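Farnesyl pyrophosphate synthetase (Staphylococcus aureus, PDB 5H9D) probably catalyses magnesium-dependent elongation of allylic diphosphates with isopentenyl diphosphate, yielding heptaprenyl diphosphate as its long-chain product. Local coordinates at residues 30-40 with 91-101. Sequence-based numbering, arbitrary orientation.
Sequences QASLHLLSSGG and RRGKLTISKKW. With PO4 (phosphate ion), chain H.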
loop_
_atom_site.group_PDB
_atom_site.type_symbol
_atom_site.label_atom_id
_atom_site.label_comp_id
_atom_site.label_asym_id
_atom_site.label_seq_id
_atom_site.Cartn_x
_atom_site.Cartn_y
_atom_site.Cartn_z
ATOM N N GLN A 30 -12.181 -5.831 14.165
ATOM C CA GLN A 30 -12.718 -4.587 14.678
ATOM C C GLN A 30 -11.972 -3.387 14.097
ATOM O O GLN A 30 -12.586 -2.363 13.805
ATOM C CB GLN A 30 -12.565 -4.508 16.179
ATOM C CG GLN A 30 -13.302 -5.506 17.018
ATOM C CD GLN A 30 -13.023 -5.212 18.480
ATOM O OE1 GLN A 30 -13.502 -4.197 19.026
ATOM N NE2 GLN A 30 -12.206 -6.065 19.114
ATOM N N ALA A 31 -10.649 -3.493 13.968
ATOM C CA ALA A 31 -9.862 -2.391 13.412
ATOM C C ALA A 31 -10.247 -2.140 11.947
ATOM O O ALA A 31 -10.584 -1.017 11.570
ATOM C CB ALA A 31 -8.363 -2.681 13.528
ATOM N N SER A 32 -10.203 -3.176 11.124
ATOM C CA SER A 32 -10.571 -3.039 9.727
ATOM C C SER A 32 -11.974 -2.436 9.578
ATOM O O SER A 32 -12.186 -1.552 8.760
ATOM C CB SER A 32 -10.508 -4.405 9.037
ATOM O OG SER A 32 -9.189 -4.912 9.060
ATOM N N LEU A 33 -12.924 -2.915 10.380
ATOM C CA LEU A 33 -14.302 -2.418 10.349
ATOM C C LEU A 33 -14.389 -0.979 10.884
ATOM O O LEU A 33 -15.164 -0.150 10.383
ATOM C CB LEU A 33 -15.202 -3.323 11.164
ATOM C CG LEU A 33 -16.656 -2.872 11.154
ATOM C CD1 LEU A 33 -17.232 -2.866 9.715
ATOM C CD2 LEU A 33 -17.444 -3.778 12.051
ATOM N N HIS A 34 -13.597 -0.676 11.903
ATOM C CA HIS A 34 -13.576 0.674 12.433
ATOM C C HIS A 34 -13.257 1.629 11.274
ATOM O O HIS A 34 -14.005 2.561 11.021
ATOM C CB HIS A 34 -12.501 0.801 13.505
ATOM C CG HIS A 34 -12.342 2.185 14.043
ATOM N ND1 HIS A 34 -13.406 2.929 14.506
ATOM C CD2 HIS A 34 -11.238 2.946 14.227
ATOM C CE1 HIS A 34 -12.959 4.090 14.954
ATOM N NE2 HIS A 34 -11.646 4.126 14.795
ATOM N N LEU A 35 -12.145 1.379 10.577
ATOM C CA LEU A 35 -11.725 2.189 9.432
ATOM C C LEU A 35 -12.722 2.135 8.281
ATOM O O LEU A 35 -13.116 3.160 7.732
ATOM C CB LEU A 35 -10.375 1.707 8.923
ATOM C CG LEU A 35 -9.766 2.412 7.703
ATOM C CD1 LEU A 35 -9.448 3.870 8.041
ATOM C CD2 LEU A 35 -8.498 1.688 7.275
ATOM N N LEU A 36 -13.141 0.932 7.912
ATOM C CA LEU A 36 -14.077 0.774 6.811
ATOM C C LEU A 36 -15.379 1.571 6.950
ATOM O O LEU A 36 -15.850 2.193 6.006
ATOM C CB LEU A 36 -14.402 -0.709 6.635
ATOM C CG LEU A 36 -15.312 -0.935 5.442
ATOM C CD1 LEU A 36 -14.498 -0.669 4.200
ATOM C CD2 LEU A 36 -15.885 -2.326 5.453
ATOM N N SER A 37 -15.948 1.535 8.144
ATOM C CA SER A 37 -17.208 2.209 8.457
ATOM C C SER A 37 -17.139 3.686 8.847
ATOM O O SER A 37 -18.171 4.343 8.860
ATOM C CB SER A 37 -17.902 1.456 9.583
ATOM O OG SER A 37 -17.010 1.373 10.688
ATOM N N SER A 38 -15.965 4.199 9.208
ATOM C CA SER A 38 -15.872 5.605 9.568
ATOM C C SER A 38 -15.950 6.303 8.225
ATOM O O SER A 38 -16.111 7.515 8.127
ATOM C CB SER A 38 -14.574 5.923 10.349
ATOM O OG SER A 38 -13.390 5.621 9.640
ATOM N N GLY A 39 -15.856 5.455 7.200
ATOM C CA GLY A 39 -15.977 5.798 5.787
ATOM C C GLY A 39 -15.365 6.919 4.982
ATOM O O GLY A 39 -15.324 8.080 5.395
ATOM N N GLY A 40 -14.913 6.542 3.789
ATOM C CA GLY A 40 -14.332 7.472 2.839
ATOM C C GLY A 40 -15.177 7.396 1.574
ATOM O O GLY A 40 -16.177 6.698 1.553
ATOM N N ARG A 91 -8.618 9.781 11.625
ATOM C CA ARG A 91 -8.774 9.345 10.254
ATOM C C ARG A 91 -10.259 9.240 10.037
ATOM O O ARG A 91 -10.961 8.614 10.824
ATOM C CB ARG A 91 -8.126 7.962 10.048
ATOM C CG ARG A 91 -8.372 7.352 8.668
ATOM C CD ARG A 91 -7.101 7.325 7.864
ATOM N NE ARG A 91 -7.157 8.236 6.730
ATOM C CZ ARG A 91 -6.089 8.722 6.099
ATOM N NH1 ARG A 91 -4.866 8.383 6.497
ATOM N NH2 ARG A 91 -6.247 9.529 5.055
ATOM N N ARG A 92 -10.743 9.847 8.966
ATOM C CA ARG A 92 -12.171 9.814 8.654
ATOM C C ARG A 92 -13.066 10.255 9.822
ATOM O O ARG A 92 -14.225 9.858 9.899
ATOM C CB ARG A 92 -12.570 8.403 8.158
ATOM C CG ARG A 92 -12.012 8.044 6.777
ATOM C CD ARG A 92 -12.202 6.584 6.431
ATOM N NE ARG A 92 -11.610 6.282 5.121
ATOM C CZ ARG A 92 -11.573 5.078 4.537
ATOM N NH1 ARG A 92 -12.089 3.988 5.106
ATOM N NH2 ARG A 92 -11.002 4.958 3.355
ATOM N N GLY A 93 -12.529 11.072 10.728
ATOM C CA GLY A 93 -13.318 11.556 11.851
ATOM C C GLY A 93 -13.253 10.760 13.149
ATOM O O GLY A 93 -13.810 11.181 14.176
ATOM N N LYS A 94 -12.589 9.606 13.124
ATOM C CA LYS A 94 -12.467 8.797 14.326
ATOM C C LYS A 94 -10.978 8.520 14.544
ATOM O O LYS A 94 -10.144 8.906 13.723
ATOM C CB LYS A 94 -13.245 7.496 14.166
ATOM C CG LYS A 94 -14.613 7.684 13.504
ATOM C CD LYS A 94 -15.565 8.541 14.326
ATOM C CE LYS A 94 -16.069 7.789 15.577
ATOM N NZ LYS A 94 -15.012 7.599 16.666
ATOM N N LEU A 95 -10.654 7.883 15.661
ATOM C CA LEU A 95 -9.283 7.547 16.014
ATOM C C LEU A 95 -8.587 6.618 15.021
ATOM O O LEU A 95 -9.154 5.631 14.553
ATOM C CB LEU A 95 -9.265 6.857 17.384
ATOM C CG LEU A 95 -9.631 7.616 18.652
ATOM C CD1 LEU A 95 -9.910 6.628 19.781
ATOM C CD2 LEU A 95 -8.477 8.598 18.986
ATOM N N THR A 96 -7.333 6.911 14.731
ATOM C CA THR A 96 -6.598 6.055 13.818
ATOM C C THR A 96 -6.380 4.782 14.617
ATOM O O THR A 96 -6.445 4.823 15.842
ATOM C CB THR A 96 -5.276 6.730 13.388
ATOM O OG1 THR A 96 -4.512 7.104 14.535
ATOM C CG2 THR A 96 -5.573 7.968 12.593
ATOM N N ILE A 97 -6.147 3.658 13.950
ATOM C CA ILE A 97 -5.976 2.398 14.660
ATOM C C ILE A 97 -4.855 2.476 15.676
ATOM O O ILE A 97 -5.008 2.075 16.820
ATOM C CB ILE A 97 -5.712 1.216 13.686
ATOM C CG1 ILE A 97 -6.781 1.191 12.601
ATOM C CG2 ILE A 97 -5.738 -0.126 14.435
ATOM C CD1 ILE A 97 -8.136 1.100 13.137
ATOM N N SER A 98 -3.715 2.981 15.250
ATOM C CA SER A 98 -2.567 3.131 16.149
ATOM C C SER A 98 -2.960 3.823 17.459
ATOM O O SER A 98 -2.364 3.572 18.483
ATOM C CB SER A 98 -1.469 3.907 15.434
ATOM O OG SER A 98 -2.018 4.509 14.251
ATOM N N LYS A 99 -3.987 4.663 17.447
ATOM C CA LYS A 99 -4.394 5.344 18.680
ATOM C C LYS A 99 -5.530 4.697 19.439
ATOM O O LYS A 99 -5.624 4.866 20.646
ATOM C CB LYS A 99 -4.751 6.814 18.427
ATOM C CG LYS A 99 -3.532 7.714 18.304
ATOM C CD LYS A 99 -3.869 9.148 18.654
ATOM C CE LYS A 99 -2.638 10.024 18.526
ATOM N NZ LYS A 99 -1.477 9.346 19.185
ATOM N N LYS A 100 -6.389 3.959 18.739
ATOM C CA LYS A 100 -7.512 3.278 19.380
ATOM C C LYS A 100 -7.005 2.010 20.037
ATOM O O LYS A 100 -7.580 1.540 20.987
ATOM C CB LYS A 100 -8.564 2.927 18.342
ATOM C CG LYS A 100 -9.966 2.802 18.869
ATOM C CD LYS A 100 -10.914 2.397 17.757
ATOM C CE LYS A 100 -12.370 2.604 18.170
ATOM N NZ LYS A 100 -12.619 2.242 19.601
ATOM N N TRP A 101 -5.926 1.455 19.514
ATOM C CA TRP A 101 -5.331 0.238 20.054
ATOM C C TRP A 101 -3.850 0.544 20.310
ATOM O O TRP A 101 -3.484 1.024 21.375
ATOM C CB TRP A 101 -5.475 -0.928 19.051
ATOM C CG TRP A 101 -6.870 -1.537 18.953
ATOM C CD1 TRP A 101 -7.376 -2.563 19.710
ATOM C CD2 TRP A 101 -7.912 -1.176 18.026
ATOM N NE1 TRP A 101 -8.647 -2.859 19.306
ATOM C CE2 TRP A 101 -9.006 -2.026 18.281
ATOM C CE3 TRP A 101 -8.024 -0.212 17.011
ATOM C CZ2 TRP A 101 -10.197 -1.948 17.567
ATOM C CZ3 TRP A 101 -9.222 -0.134 16.295
ATOM C CH2 TRP A 101 -10.291 -1.000 16.582
HETATM P P PO4 H . -14.349 5.507 19.550
HETATM O O1 PO4 H . -15.512 4.692 19.117
HETATM O O2 PO4 H . -13.852 5.009 20.860
HETATM O O3 PO4 H . -13.268 5.402 18.537
HETATM O O4 PO4 H . -14.763 6.927 19.687
#
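His34 projects from helix 26-38 with CG anti to its backbone N (chi1 176°), which carries the imidazole across to the 91-101 segment. There NE2 donates to the backbone O of Leu95 at 2.9 Å; the acceptor lies near the ring plane and the donor sits on a carbonyl lone pair, although the bond is bent (138° at the hydrogen). Lys100 CD lies over one face of the ring in a CH-pi contact, 3.6 Å from its centroid. Ile97 CD1 lies at the ring edge.

One turn earlier in the helix, packing is apolar and tight. Ala31 CB rests over the six-membered ring of Trp101, 4.2 Å from its centroid, and meets Ile97 CG2 at 3.8 Å, while Thr109 of helix 103-121 backs the alanine.

At the other end, Arg92 extends its chain past Ser38 and Gly39 so that NH1 reaches the backbone O of Leu35 at 2.9 Å. The donor stands above the carbonyl plane, and Ser38 OG approaches the same Leu35 O from the opposite face at 3.1 Å. This helix-end carbonyl is thus gripped twice, with the guanidinium lying between Gly40 N on one face and Leu35 CD1 on the other. Neighbouring Arg91 turns its charge to Asp83 of helix 62-85.

The solvent side is looser: Lys94 and Lys100 reach out to a phosphate ion, probably from the crystallisation liquor, through weak bonds, such as Lys94 NZ to O4 at 3.1 Å.

Gly39 and Gly40 open the GGKR motif, and Arg91 and Arg92 form the arginine pair following the first aspartate-rich motif; phosphate, probably also from the crystallisation liquor, lies near Gly40 and makes a long, weak ion pair with Arg92 NH2, consistent with the diphosphate-binding end of the all-helical trans-prenyltransferase fold.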